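Local coordinates for protein RNA-directed RNA polymerase (Infectious pancreatic necrosis virus, PDB 3ZED) that probably copies viral RNA as an RNA-dependent RNA polymerase, found both free and covalently attached to the genome, at residues 33-38 with 309-314; 320-325 with 464-469; 332-337 with 438-443; 358-363 with 561-566; 364-367 with 372-375. All coordinates share one frame; numbering follows the deposited sequence.

How the contacts relate
The five contacts illustrate how a large polymerase is assembled from local fits. Contacts 1 and 2 reach the same mixed sheet through neighbouring strands 299-310 and 320-323, although their centres are about 25 Å apart. Contact 3 follows on helix 326-340, its centre about 20 Å from that of contact 2. Contacts 4 and 5, with centres about 11 Å apart, are continuous: Pro360 O lies 2.9 Å from Met365 N, a probable hydrogen bond, and Met365 packs against Trp563. Contact 2 comes nearest to functional sites, with the Trp322 side chain about 8 Å from that of Leu249 in the predicted GTP site and the Thr466 side chain about 14 Å from a bound potassium ion.

Contact 1: 33-38 with 309-314; sequences KRFRPA and YTQVDW
The phenyl ring of Phe35 is sandwiched between Gln311 of the opposing segment and its own chain, while its far edge pokes into Trp314. Gln311 supplies the flat side: its CG sits 3.8 Å from the centre of the Phe35 ring, 18° off the normal, a CH-pi contact over the face. The two side chains run past each other in opposite directions, the amide plane is nearly parallel to the ring, and Gln311 CD lies 3.5 Å from Phe35 CB. Across the ring, Pro37 N covers the other face at a height of 4.0 Å.

Phe35 and Trp314 form a T-shaped pair. The Phe35 edge is directed at the face of the indole, with 5.2 Å between the centroids of the Phe35 ring and the five-membered ring of Trp314 and 75° between their planes; Phe35 CE2 approaches Trp314 CD2 to 3.7 Å. Because CG of Trp314 is anti to its backbone N (chi1 -170°), the indole swings toward the 33-38 segment, where it also receives Pro37, whose CB lies 3.5 Å from Trp314 NE1. A tight turn brings Gln311 and Trp314 to the same ring, with Trp314 N hydrogen-bonded to Gln311 O at 3.1 Å.

Beyond this apolar join, the amide of Gln311 finds its polar partner in Leu157 O. Strand 157-160 backs the cluster, with Gln158 touching Phe35, Gln311 and Trp314, so the extended chain ahead of helix 45-54 is laid against the end of strand 299-310 and its neighbour in the mixed sheet.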
# COMPACT_ATOMS: atom_id res chain seq x y z
N LYS B 33 12.73 -28.59 -15.90
CA LYS B 33 11.90 -29.43 -15.04
C LYS B 33 11.12 -28.57 -14.04
O LYS B 33 11.62 -27.51 -13.63
CB LYS B 33 12.76 -30.47 -14.29
N ARG B 34 9.89 -28.99 -13.69
CA ARG B 34 9.07 -28.33 -12.68
C ARG B 34 9.84 -28.28 -11.39
O ARG B 34 10.55 -29.23 -11.05
CB ARG B 34 7.74 -29.08 -12.42
CG ARG B 34 6.56 -28.72 -13.31
CD ARG B 34 6.17 -27.26 -13.31
NE ARG B 34 5.62 -26.75 -12.04
CZ ARG B 34 4.33 -26.78 -11.71
NH1 ARG B 34 3.45 -27.37 -12.50
NH2 ARG B 34 3.93 -26.24 -10.57
N PHE B 35 9.71 -27.18 -10.67
CA PHE B 35 10.36 -27.02 -9.39
C PHE B 35 9.53 -27.73 -8.35
O PHE B 35 8.31 -27.53 -8.29
CB PHE B 35 10.54 -25.53 -9.06
CG PHE B 35 11.01 -25.23 -7.66
CD1 PHE B 35 12.24 -25.71 -7.19
CD2 PHE B 35 10.23 -24.46 -6.81
CE1 PHE B 35 12.67 -25.40 -5.89
CE2 PHE B 35 10.66 -24.15 -5.51
CZ PHE B 35 11.88 -24.62 -5.07
N ARG B 36 10.19 -28.59 -7.56
CA ARG B 36 9.56 -29.29 -6.44
C ARG B 36 10.20 -28.76 -5.17
O ARG B 36 11.36 -29.09 -4.90
CB ARG B 36 9.70 -30.82 -6.56
CG ARG B 36 8.96 -31.60 -5.45
CD ARG B 36 8.82 -33.09 -5.74
NE ARG B 36 7.87 -33.43 -6.81
CZ ARG B 36 6.56 -33.63 -6.65
NH1 ARG B 36 5.99 -33.47 -5.46
NH2 ARG B 36 5.80 -33.95 -7.69
N PRO B 37 9.49 -27.90 -4.40
CA PRO B 37 10.09 -27.38 -3.16
C PRO B 37 10.52 -28.52 -2.23
O PRO B 37 9.89 -29.56 -2.21
CB PRO B 37 8.96 -26.54 -2.55
CG PRO B 37 8.08 -26.19 -3.70
CD PRO B 37 8.11 -27.39 -4.59
N ALA B 38 11.65 -28.33 -1.53
CA ALA B 38 12.18 -29.32 -0.60
C ALA B 38 11.26 -29.44 0.61
O ALA B 38 10.46 -28.53 0.87
CB ALA B 38 13.58 -28.90 -0.15
N TYR B 309 9.12 -15.85 -6.81
CA TYR B 309 10.31 -16.04 -6.00
C TYR B 309 11.40 -16.76 -6.75
O TYR B 309 11.12 -17.49 -7.70
CB TYR B 309 9.95 -16.85 -4.74
CG TYR B 309 9.02 -16.12 -3.80
CD1 TYR B 309 9.46 -15.03 -3.07
CD2 TYR B 309 7.71 -16.54 -3.62
CE1 TYR B 309 8.61 -14.34 -2.21
CE2 TYR B 309 6.85 -15.87 -2.75
CZ TYR B 309 7.31 -14.78 -2.04
OH TYR B 309 6.50 -14.09 -1.17
N THR B 310 12.65 -16.58 -6.31
CA THR B 310 13.81 -17.30 -6.85
C THR B 310 13.76 -18.70 -6.25
O THR B 310 13.63 -18.82 -5.03
CB THR B 310 15.09 -16.50 -6.53
OG1 THR B 310 15.13 -15.38 -7.41
CG2 THR B 310 16.34 -17.27 -6.70
N GLN B 311 13.80 -19.76 -7.09
CA GLN B 311 13.77 -21.17 -6.64
C GLN B 311 14.88 -21.46 -5.62
O GLN B 311 14.62 -22.05 -4.59
CB GLN B 311 13.92 -22.14 -7.82
CG GLN B 311 12.69 -22.22 -8.71
CD GLN B 311 12.96 -23.08 -9.91
OE1 GLN B 311 13.81 -23.96 -9.90
NE2 GLN B 311 12.26 -22.84 -10.99
N VAL B 312 16.11 -21.00 -5.90
CA VAL B 312 17.28 -21.19 -5.04
C VAL B 312 17.05 -20.56 -3.63
O VAL B 312 17.57 -21.10 -2.65
CB VAL B 312 18.57 -20.68 -5.76
CG1 VAL B 312 19.64 -20.20 -4.78
CG2 VAL B 312 19.15 -21.77 -6.66
N ASP B 313 16.22 -19.51 -3.51
CA ASP B 313 15.93 -18.86 -2.23
C ASP B 313 14.50 -19.08 -1.75
O ASP B 313 14.03 -18.34 -0.89
CB ASP B 313 16.22 -17.34 -2.30
CG ASP B 313 17.61 -16.97 -2.78
OD1 ASP B 313 18.58 -17.64 -2.35
OD2 ASP B 313 17.73 -16.03 -3.59
N TRP B 314 13.81 -20.13 -2.27
CA TRP B 314 12.43 -20.48 -1.88
C TRP B 314 12.25 -20.56 -0.36
O TRP B 314 11.25 -20.07 0.16
CB TRP B 314 12.04 -21.82 -2.50
CG TRP B 314 10.59 -22.16 -2.36
CD1 TRP B 314 10.05 -23.12 -1.56
CD2 TRP B 314 9.50 -21.60 -3.11
NE1 TRP B 314 8.68 -23.17 -1.73
CE2 TRP B 314 8.32 -22.26 -2.69
CE3 TRP B 314 9.40 -20.58 -4.07
CZ2 TRP B 314 7.05 -21.96 -3.23
CZ3 TRP B 314 8.14 -20.26 -4.58
CH2 TRP B 314 6.99 -20.94 -4.16

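Contact 2: 320-325 with 464-469; sequences NIWSAP and LKTYGQ
The indole of Trp322 meets Thr466 at its edge, near the ring plane, where the pyrrole N-H confronts the threonine hydroxyl. The setting is the mixed sheet of the palm region: Trp322 belongs to strand 320-323, whereas Thr466 follows the second strand of the beta-hairpin made by 456-459 and 462-465.

With CG anti to the backbone N (chi1 -168°), Trp322 reaches across to the hairpin, and the two side chains meet at a slant. Thr466 answers with its hydroxyl set beside its own backbone N and anti to the carbonyl carbon (chi1 -63°), which turns OG1 to the indole edge. The bond from Trp322 NE1 to Thr466 OG1 is weak, being bent to 132° at the hydrogen. The stronger partner of this same N-H is Ser456 O, at the start of the hairpin, so one buried donor is shared between the two chains at the open end of the hairpin. Cys457 touches Trp322 and Thr466 alike, and Trp322 also has a backbone hydrogen bond with Ser471. The methyl group accompanies the hydroxyl: Thr466 CG2 stands 4.0 Å from Trp322 NE1, while Thr466 OG1 is closer, at 3.2 Å from the same nitrogen.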
# COMPACT_ATOMS: atom_id res chain seq x y z
N ASN B 320 5.87 -11.39 3.59
CA ASN B 320 4.71 -11.54 4.45
C ASN B 320 3.71 -10.42 4.34
O ASN B 320 4.10 -9.26 4.30
CB ASN B 320 5.15 -11.65 5.91
CG ASN B 320 5.96 -12.89 6.20
OD1 ASN B 320 5.58 -13.99 5.82
ND2 ASN B 320 7.07 -12.75 6.90
N ILE B 321 2.42 -10.78 4.33
CA ILE B 321 1.33 -9.82 4.41
C ILE B 321 0.85 -9.86 5.87
O ILE B 321 0.43 -10.92 6.35
CB ILE B 321 0.18 -10.07 3.39
CG1 ILE B 321 0.65 -9.98 1.91
CG2 ILE B 321 -1.06 -9.19 3.70
CD1 ILE B 321 0.25 -8.74 1.04
N TRP B 322 0.95 -8.73 6.57
CA TRP B 322 0.47 -8.62 7.95
C TRP B 322 -1.03 -8.35 7.82
O TRP B 322 -1.45 -7.25 7.46
CB TRP B 322 1.22 -7.50 8.66
CG TRP B 322 1.04 -7.45 10.15
CD1 TRP B 322 1.86 -8.01 11.09
CD2 TRP B 322 0.04 -6.71 10.87
NE1 TRP B 322 1.43 -7.66 12.35
CE2 TRP B 322 0.31 -6.87 12.25
CE3 TRP B 322 -1.06 -5.91 10.48
CZ2 TRP B 322 -0.48 -6.27 13.24
CZ3 TRP B 322 -1.84 -5.32 11.46
CH2 TRP B 322 -1.55 -5.51 12.83
N SER B 323 -1.82 -9.42 7.96
CA SER B 323 -3.23 -9.30 7.70
C SER B 323 -3.98 -8.81 8.94
O SER B 323 -4.31 -9.57 9.85
CB SER B 323 -3.77 -10.62 7.15
OG SER B 323 -5.07 -10.42 6.61
N ALA B 324 -4.24 -7.49 8.95
CA ALA B 324 -4.91 -6.75 10.02
C ALA B 324 -6.30 -7.24 10.28
O ALA B 324 -7.07 -7.45 9.32
CB ALA B 324 -4.97 -5.26 9.67
N PRO B 325 -6.67 -7.38 11.58
CA PRO B 325 -8.06 -7.72 11.92
C PRO B 325 -9.03 -6.72 11.27
O PRO B 325 -8.75 -5.53 11.24
CB PRO B 325 -8.07 -7.58 13.44
CG PRO B 325 -6.67 -7.85 13.84
CD PRO B 325 -5.87 -7.16 12.80
N LEU B 464 4.17 -13.97 17.52
CA LEU B 464 5.49 -13.39 17.30
C LEU B 464 5.48 -11.89 17.30
O LEU B 464 4.49 -11.30 16.92
CB LEU B 464 6.06 -13.90 15.96
CG LEU B 464 6.03 -15.41 15.76
CD1 LEU B 464 6.37 -15.79 14.34
CD2 LEU B 464 6.90 -16.15 16.82
N LYS B 465 6.60 -11.28 17.68
CA LYS B 465 6.79 -9.84 17.62
C LYS B 465 6.86 -9.40 16.16
O LYS B 465 7.41 -10.13 15.32
CB LYS B 465 8.10 -9.45 18.34
CG LYS B 465 8.32 -7.95 18.51
CD LYS B 465 7.33 -7.37 19.53
CE LYS B 465 7.43 -5.87 19.57
NZ LYS B 465 6.38 -5.29 20.43
N THR B 466 6.29 -8.23 15.85
CA THR B 466 6.41 -7.59 14.54
C THR B 466 7.46 -6.48 14.71
O THR B 466 7.41 -5.73 15.69
CB THR B 466 5.07 -7.07 14.02
OG1 THR B 466 4.19 -8.18 13.84
CG2 THR B 466 5.19 -6.32 12.67
N TYR B 467 8.43 -6.40 13.80
CA TYR B 467 9.42 -5.33 13.78
C TYR B 467 9.04 -4.37 12.61
O TYR B 467 8.97 -4.79 11.45
CB TYR B 467 10.85 -5.88 13.66
CG TYR B 467 11.28 -6.67 14.89
CD1 TYR B 467 11.03 -8.04 14.99
CD2 TYR B 467 11.90 -6.05 15.97
CE1 TYR B 467 11.42 -8.78 16.11
CE2 TYR B 467 12.31 -6.78 17.10
CZ TYR B 467 12.05 -8.15 17.17
OH TYR B 467 12.44 -8.89 18.28
N GLY B 468 8.71 -3.13 12.97
CA GLY B 468 8.25 -2.12 12.01
C GLY B 468 6.75 -2.19 11.80
O GLY B 468 6.04 -2.80 12.61
N GLN B 469 6.25 -1.59 10.69
CA GLN B 469 4.81 -1.60 10.41
C GLN B 469 4.44 -2.87 9.67
O GLN B 469 5.22 -3.39 8.87
CB GLN B 469 4.34 -0.35 9.65
CG GLN B 469 4.82 -0.25 8.20
CD GLN B 469 4.04 0.73 7.36
OE1 GLN B 469 2.86 1.03 7.62
NE2 GLN B 469 4.69 1.26 6.34

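Contact 3: 332-337 with 438-443; sequences LSMVST and PTWATF
Two helices of the palm family region cross nearly at right angles here, joined partly by a Met-aromatic contact between Met334 and Trp440. The axes of 332-337 and 438-443 make an angle of 97° and approach no closer than 11.7 Å, a wide gap bridged by long and aromatic side chains. The benzo end of Trp440 rests on both Met334 and Val335, with CZ2 and CH2 at the methionine and CZ3 at the valine. The bend of Met334 at chi3 (70°) places its CE 3.6 Å from Trp440 CZ2; its SD approaches obliquely, 5.1 Å from the centroid of the six-membered ring of Trp440. The methionine chain lies about square to the indole, whereas Val335 slides past it, with Val335 CG2 3.8 Å from Trp440 CZ3.

One turn further along the second helix, Phe443 takes up Leu332. The leucine starts off pointing away, yet its CD2 returns to 4.1 Å from Phe443 CZ, and the side chains cross at about a right angle. All five residues are buried, and the join is apolar; the indole N-H of Trp440 is satisfied by Trp219 O.

Helix 412-426 underlies the junction, its Met419 meeting both Leu332 and Val335. Helix 260-278 covers another part, where Ile271 touches Trp440 and Phe443, while helix 740-752 packs against helix 438-452 through Ala441 and Thr442.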
# COMPACT_ATOMS: atom_id res chain seq x y z
N LEU B 332 -8.95 2.42 11.06
CA LEU B 332 -7.83 3.12 10.43
C LEU B 332 -8.25 3.77 9.10
O LEU B 332 -7.90 4.92 8.84
CB LEU B 332 -6.64 2.15 10.17
CG LEU B 332 -5.83 1.64 11.36
CD1 LEU B 332 -4.77 0.69 10.91
CD2 LEU B 332 -5.20 2.77 12.15
N SER B 333 -8.99 3.01 8.27
CA SER B 333 -9.44 3.42 6.93
C SER B 333 -10.41 4.57 7.01
O SER B 333 -10.45 5.36 6.08
CB SER B 333 -10.05 2.24 6.18
OG SER B 333 -9.06 1.26 5.98
N MET B 334 -11.16 4.69 8.13
CA MET B 334 -12.08 5.82 8.36
C MET B 334 -11.29 7.15 8.49
O MET B 334 -11.83 8.21 8.20
CB MET B 334 -12.93 5.57 9.61
CG MET B 334 -14.11 4.68 9.34
SD MET B 334 -14.97 4.15 10.85
CE MET B 334 -15.73 5.68 11.37
N VAL B 335 -10.01 7.10 8.90
CA VAL B 335 -9.17 8.30 9.05
C VAL B 335 -8.49 8.65 7.70
O VAL B 335 -8.49 9.80 7.28
CB VAL B 335 -8.11 8.12 10.20
CG1 VAL B 335 -7.23 9.37 10.36
CG2 VAL B 335 -8.78 7.74 11.52
N SER B 336 -7.91 7.65 7.02
CA SER B 336 -7.14 7.88 5.80
C SER B 336 -7.95 8.03 4.51
O SER B 336 -7.70 8.98 3.77
CB SER B 336 -6.10 6.78 5.61
OG SER B 336 -6.70 5.50 5.64
N THR B 337 -8.87 7.09 4.21
CA THR B 337 -9.55 7.03 2.92
C THR B 337 -10.42 8.28 2.61
O THR B 337 -10.30 8.72 1.47
CB THR B 337 -10.30 5.71 2.70
OG1 THR B 337 -11.34 5.56 3.64
CG2 THR B 337 -9.37 4.49 2.79
N PRO B 438 -12.61 14.21 20.99
CA PRO B 438 -11.48 13.66 21.76
C PRO B 438 -11.30 12.14 21.63
O PRO B 438 -10.15 11.67 21.60
CB PRO B 438 -11.81 14.06 23.20
CG PRO B 438 -12.64 15.29 23.06
CD PRO B 438 -13.53 14.97 21.88
N THR B 439 -12.40 11.37 21.52
CA THR B 439 -12.31 9.90 21.38
C THR B 439 -11.52 9.51 20.12
O THR B 439 -10.64 8.65 20.20
CB THR B 439 -13.71 9.28 21.37
OG1 THR B 439 -14.30 9.53 22.64
CG2 THR B 439 -13.71 7.78 21.07
N TRP B 440 -11.83 10.16 18.98
CA TRP B 440 -11.14 9.83 17.73
C TRP B 440 -9.70 10.38 17.71
O TRP B 440 -8.84 9.74 17.10
CB TRP B 440 -11.95 10.28 16.52
CG TRP B 440 -12.92 9.22 16.10
CD1 TRP B 440 -14.21 9.07 16.52
CD2 TRP B 440 -12.63 8.09 15.27
NE1 TRP B 440 -14.77 7.96 15.93
CE2 TRP B 440 -13.82 7.34 15.15
CE3 TRP B 440 -11.48 7.65 14.58
CZ2 TRP B 440 -13.89 6.15 14.41
CZ3 TRP B 440 -11.57 6.51 13.81
CH2 TRP B 440 -12.75 5.77 13.73
N ALA B 441 -9.43 11.50 18.41
CA ALA B 441 -8.06 12.04 18.56
C ALA B 441 -7.22 11.05 19.40
O ALA B 441 -6.06 10.84 19.08
CB ALA B 441 -8.09 13.41 19.25
N THR B 442 -7.84 10.38 20.39
CA THR B 442 -7.20 9.37 21.25
C THR B 442 -6.87 8.13 20.43
O THR B 442 -5.75 7.62 20.51
CB THR B 442 -8.11 9.03 22.45
OG1 THR B 442 -8.40 10.24 23.14
CG2 THR B 442 -7.46 8.03 23.42
N PHE B 443 -7.85 7.63 19.64
CA PHE B 443 -7.61 6.47 18.81
C PHE B 443 -6.50 6.75 17.83
O PHE B 443 -5.53 6.00 17.81
CB PHE B 443 -8.87 6.02 18.06
CG PHE B 443 -8.59 4.92 17.06
CD1 PHE B 443 -8.21 3.64 17.48
CD2 PHE B 443 -8.62 5.18 15.69
CE1 PHE B 443 -7.89 2.64 16.55
CE2 PHE B 443 -8.28 4.18 14.76
CZ PHE B 443 -7.93 2.91 15.20

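Contact 4: 358-363 with 561-566; sequences FSPFHG and LGWSAI
Pro360 is the bump and Trp563 the flat floor on which it sits. The proline CG presses onto the pyrrole part of the indole, 3.5 Å from the centroid of the five-membered ring of Trp563 and only 7° off its normal, a nearly vertical CH-pi contact. On the same side of the indole plane, the edge of Phe361 approaches the six-membered part at its outer rim. This second contact is T-shaped: the Phe361 edge is turned to the Trp563 face, with planes at 82° and centroids of the Phe361 ring and the Trp563 six-membered ring 5.2 Å apart. Phe361 CE2 comes to 3.7 Å from Trp563 CH2. Although the first bond of Phe361 does not aim at the strand, its CG, anti to the carbonyl carbon (chi1 -67°), carries the ring tip over to it.

A smaller fit lies at the other end, where Phe358 CD2 meets Leu561 CD1 at 4.0 Å. The Phe358 ring also carries Pro360 N over one face, so the two fits adjoin within the 358-363 loop.

Pro576 of strand 573-578 touches Pro360, Phe361 and Trp563, while Met365 adjoins Trp563 from helix 364-377. The loop before that helix is thus laid against the three-stranded antiparallel sheet without a hydrogen bond between the two segments; cohesion comes from C-H groups directed at an electron-rich indole and from burial of apolar surface.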
# COMPACT_ATOMS: atom_id res chain seq x y z
N PHE B 358 -0.54 8.16 -9.63
CA PHE B 358 0.02 8.25 -10.98
C PHE B 358 -0.34 7.03 -11.82
O PHE B 358 -0.28 5.91 -11.35
CB PHE B 358 1.55 8.40 -10.96
CG PHE B 358 2.26 8.22 -12.30
CD1 PHE B 358 2.26 9.24 -13.24
CD2 PHE B 358 2.93 7.04 -12.60
CE1 PHE B 358 2.92 9.07 -14.46
CE2 PHE B 358 3.59 6.88 -13.82
CZ PHE B 358 3.61 7.90 -14.72
N SER B 359 -0.65 7.28 -13.09
CA SER B 359 -0.85 6.27 -14.11
C SER B 359 0.02 6.64 -15.32
O SER B 359 -0.01 7.81 -15.73
CB SER B 359 -2.32 6.19 -14.52
OG SER B 359 -2.44 5.29 -15.61
N PRO B 360 0.82 5.71 -15.88
CA PRO B 360 1.65 6.08 -17.04
C PRO B 360 0.82 6.14 -18.33
O PRO B 360 1.28 6.69 -19.34
CB PRO B 360 2.70 4.96 -17.11
CG PRO B 360 1.98 3.74 -16.53
CD PRO B 360 1.00 4.28 -15.51
N PHE B 361 -0.39 5.58 -18.29
CA PHE B 361 -1.29 5.54 -19.43
C PHE B 361 -2.00 6.88 -19.63
O PHE B 361 -1.87 7.78 -18.79
CB PHE B 361 -2.28 4.37 -19.30
CG PHE B 361 -1.55 3.05 -19.39
CD1 PHE B 361 -1.01 2.61 -20.61
CD2 PHE B 361 -1.33 2.27 -18.26
CE1 PHE B 361 -0.27 1.43 -20.68
CE2 PHE B 361 -0.61 1.10 -18.33
CZ PHE B 361 -0.08 0.68 -19.55
N HIS B 362 -2.65 7.05 -20.78
CA HIS B 362 -3.40 8.27 -21.13
C HIS B 362 -2.49 9.53 -21.04
O HIS B 362 -2.90 10.59 -20.55
CB HIS B 362 -4.68 8.37 -20.27
CG HIS B 362 -5.60 7.22 -20.53
ND1 HIS B 362 -5.74 6.19 -19.61
CD2 HIS B 362 -6.29 6.90 -21.65
CE1 HIS B 362 -6.52 5.29 -20.18
NE2 HIS B 362 -6.88 5.67 -21.41
N GLY B 363 -1.25 9.36 -21.52
CA GLY B 363 -0.25 10.41 -21.57
C GLY B 363 0.55 10.68 -20.32
O GLY B 363 1.36 11.61 -20.33
N LEU B 561 7.87 3.14 -11.11
CA LEU B 561 6.79 2.29 -10.60
C LEU B 561 6.60 1.05 -11.52
O LEU B 561 5.49 0.59 -11.74
CB LEU B 561 5.45 3.06 -10.39
CG LEU B 561 5.54 4.39 -9.61
CD1 LEU B 561 4.18 5.02 -9.43
CD2 LEU B 561 6.21 4.21 -8.26
N GLY B 562 7.73 0.53 -12.04
CA GLY B 562 7.77 -0.63 -12.92
C GLY B 562 7.64 -0.37 -14.40
O GLY B 562 7.55 -1.32 -15.18
N TRP B 563 7.66 0.89 -14.82
CA TRP B 563 7.51 1.23 -16.24
C TRP B 563 8.74 1.91 -16.85
O TRP B 563 9.38 2.74 -16.22
CB TRP B 563 6.29 2.18 -16.45
CG TRP B 563 5.01 1.65 -15.89
CD1 TRP B 563 4.46 1.94 -14.67
CD2 TRP B 563 4.16 0.66 -16.49
NE1 TRP B 563 3.30 1.22 -14.49
CE2 TRP B 563 3.10 0.41 -15.58
CE3 TRP B 563 4.18 -0.03 -17.73
CZ2 TRP B 563 2.07 -0.50 -15.87
CZ3 TRP B 563 3.15 -0.91 -18.01
CH2 TRP B 563 2.12 -1.15 -17.09
N SER B 564 9.02 1.56 -18.10
CA SER B 564 10.03 2.17 -18.98
C SER B 564 9.30 3.03 -19.99
O SER B 564 8.08 2.87 -20.17
CB SER B 564 10.87 1.11 -19.70
OG SER B 564 11.62 0.32 -18.80
N ALA B 565 10.03 3.93 -20.66
CA ALA B 565 9.45 4.83 -21.66
C ALA B 565 10.03 4.51 -23.04
O ALA B 565 11.24 4.33 -23.18
CB ALA B 565 9.72 6.27 -21.29
N ILE B 566 9.16 4.43 -24.03
CA ILE B 566 9.53 4.15 -25.41
C ILE B 566 8.95 5.32 -26.22
O ILE B 566 7.88 5.80 -25.87
CB ILE B 566 8.99 2.72 -25.76
CG1 ILE B 566 10.05 1.62 -25.53
CG2 ILE B 566 8.21 2.57 -27.07
CD1 ILE B 566 11.27 1.59 -26.49

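Contact 5: 364-367 with 372-375; sequences GMDR and IRDS
Asp366 and Arg373 join across two turns of one helix through a salt bridge, Asp366 OD1 to Arg373 NH2 at 3.3 Å. The oxygen comes in at the edge of the guanidinium, near its plane, but the carboxylate is turned by 64° against that plane. A twist of this size rules out the flat, two-pronged pairing of carboxylate and guanidinium; one oxygen faces one nitrogen, at a distance long enough that the attraction is probably mainly electrostatic. The same oxygen, Asp366 OD1, also accepts a hydrogen bond from Phe574 N on strand 573-578, its stronger polar partner.

Each partner is placed by its own torsions. Asp366 holds CG anti to the backbone N (chi1 -166°), and its carboxylate comes round toward the later turn. Arg373 is bent at chi3 (-83°), which brings its tip back along the helix toward the aspartate.

In the surroundings, Met573 touches the Asp366 side chain. Arg373 NE has a weak bond to Met369 O, while its side chain rests on Phe574 and on Ile528 of helix 524-533.

Such an i to i+7 pair between two partly exposed residues on one side of the helix is a charged link between turns, here at the seam where helix 364-377 meets the edge strand of the three-stranded sheet.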
# COMPACT_ATOMS: atom_id res chain seq x y z
N GLY B 364 0.33 9.89 -19.25
CA GLY B 364 1.04 10.03 -17.97
C GLY B 364 2.56 9.96 -18.09
O GLY B 364 3.27 10.83 -17.58
N MET B 365 3.06 8.93 -18.79
CA MET B 365 4.49 8.76 -19.04
C MET B 365 5.06 9.95 -19.88
O MET B 365 6.13 10.48 -19.54
CB MET B 365 4.78 7.41 -19.73
CG MET B 365 6.28 7.15 -19.96
SD MET B 365 7.22 7.12 -18.41
CE MET B 365 7.00 5.44 -17.95
N ASP B 366 4.34 10.41 -20.91
CA ASP B 366 4.81 11.56 -21.68
C ASP B 366 4.89 12.82 -20.82
O ASP B 366 5.85 13.58 -20.98
CB ASP B 366 3.97 11.82 -22.93
CG ASP B 366 4.67 12.78 -23.88
OD1 ASP B 366 5.83 12.49 -24.28
OD2 ASP B 366 4.10 13.85 -24.18
N ARG B 367 3.93 13.02 -19.87
CA ARG B 367 3.96 14.16 -18.91
C ARG B 367 5.23 14.11 -18.05
O ARG B 367 5.89 15.12 -17.87
CB ARG B 367 2.70 14.18 -18.02
CG ARG B 367 1.44 14.58 -18.78
CD ARG B 367 0.31 14.88 -17.83
NE ARG B 367 -0.82 15.51 -18.51
CZ ARG B 367 -1.70 16.32 -17.93
NH1 ARG B 367 -1.59 16.62 -16.64
NH2 ARG B 367 -2.70 16.84 -18.63
N ILE B 372 10.99 15.66 -17.02
CA ILE B 372 12.39 15.23 -17.03
C ILE B 372 13.21 16.05 -18.05
O ILE B 372 14.27 16.57 -17.70
CB ILE B 372 12.53 13.70 -17.26
CG1 ILE B 372 12.08 12.90 -15.99
CG2 ILE B 372 13.97 13.29 -17.70
CD1 ILE B 372 11.93 11.35 -16.21
N ARG B 373 12.71 16.17 -19.29
CA ARG B 373 13.39 16.89 -20.37
C ARG B 373 13.57 18.37 -20.04
O ARG B 373 14.66 18.90 -20.26
CB ARG B 373 12.66 16.71 -21.72
CG ARG B 373 12.92 15.31 -22.34
CD ARG B 373 12.19 15.13 -23.66
NE ARG B 373 10.79 14.73 -23.44
CZ ARG B 373 9.87 14.60 -24.40
NH1 ARG B 373 10.18 14.86 -25.67
NH2 ARG B 373 8.63 14.22 -24.09
N ASP B 374 12.53 19.03 -19.47
CA ASP B 374 12.61 20.43 -19.06
C ASP B 374 13.66 20.61 -17.96
O ASP B 374 14.43 21.57 -18.01
CB ASP B 374 11.23 20.98 -18.62
CG ASP B 374 10.18 21.11 -19.74
OD1 ASP B 374 10.49 20.73 -20.91
OD2 ASP B 374 9.05 21.56 -19.44
N SER B 375 13.74 19.66 -17.01
CA SER B 375 14.73 19.69 -15.94
C SER B 375 16.14 19.65 -16.51
O SER B 375 16.97 20.49 -16.13
CB SER B 375 14.52 18.54 -14.96
OG SER B 375 13.43 18.84 -14.10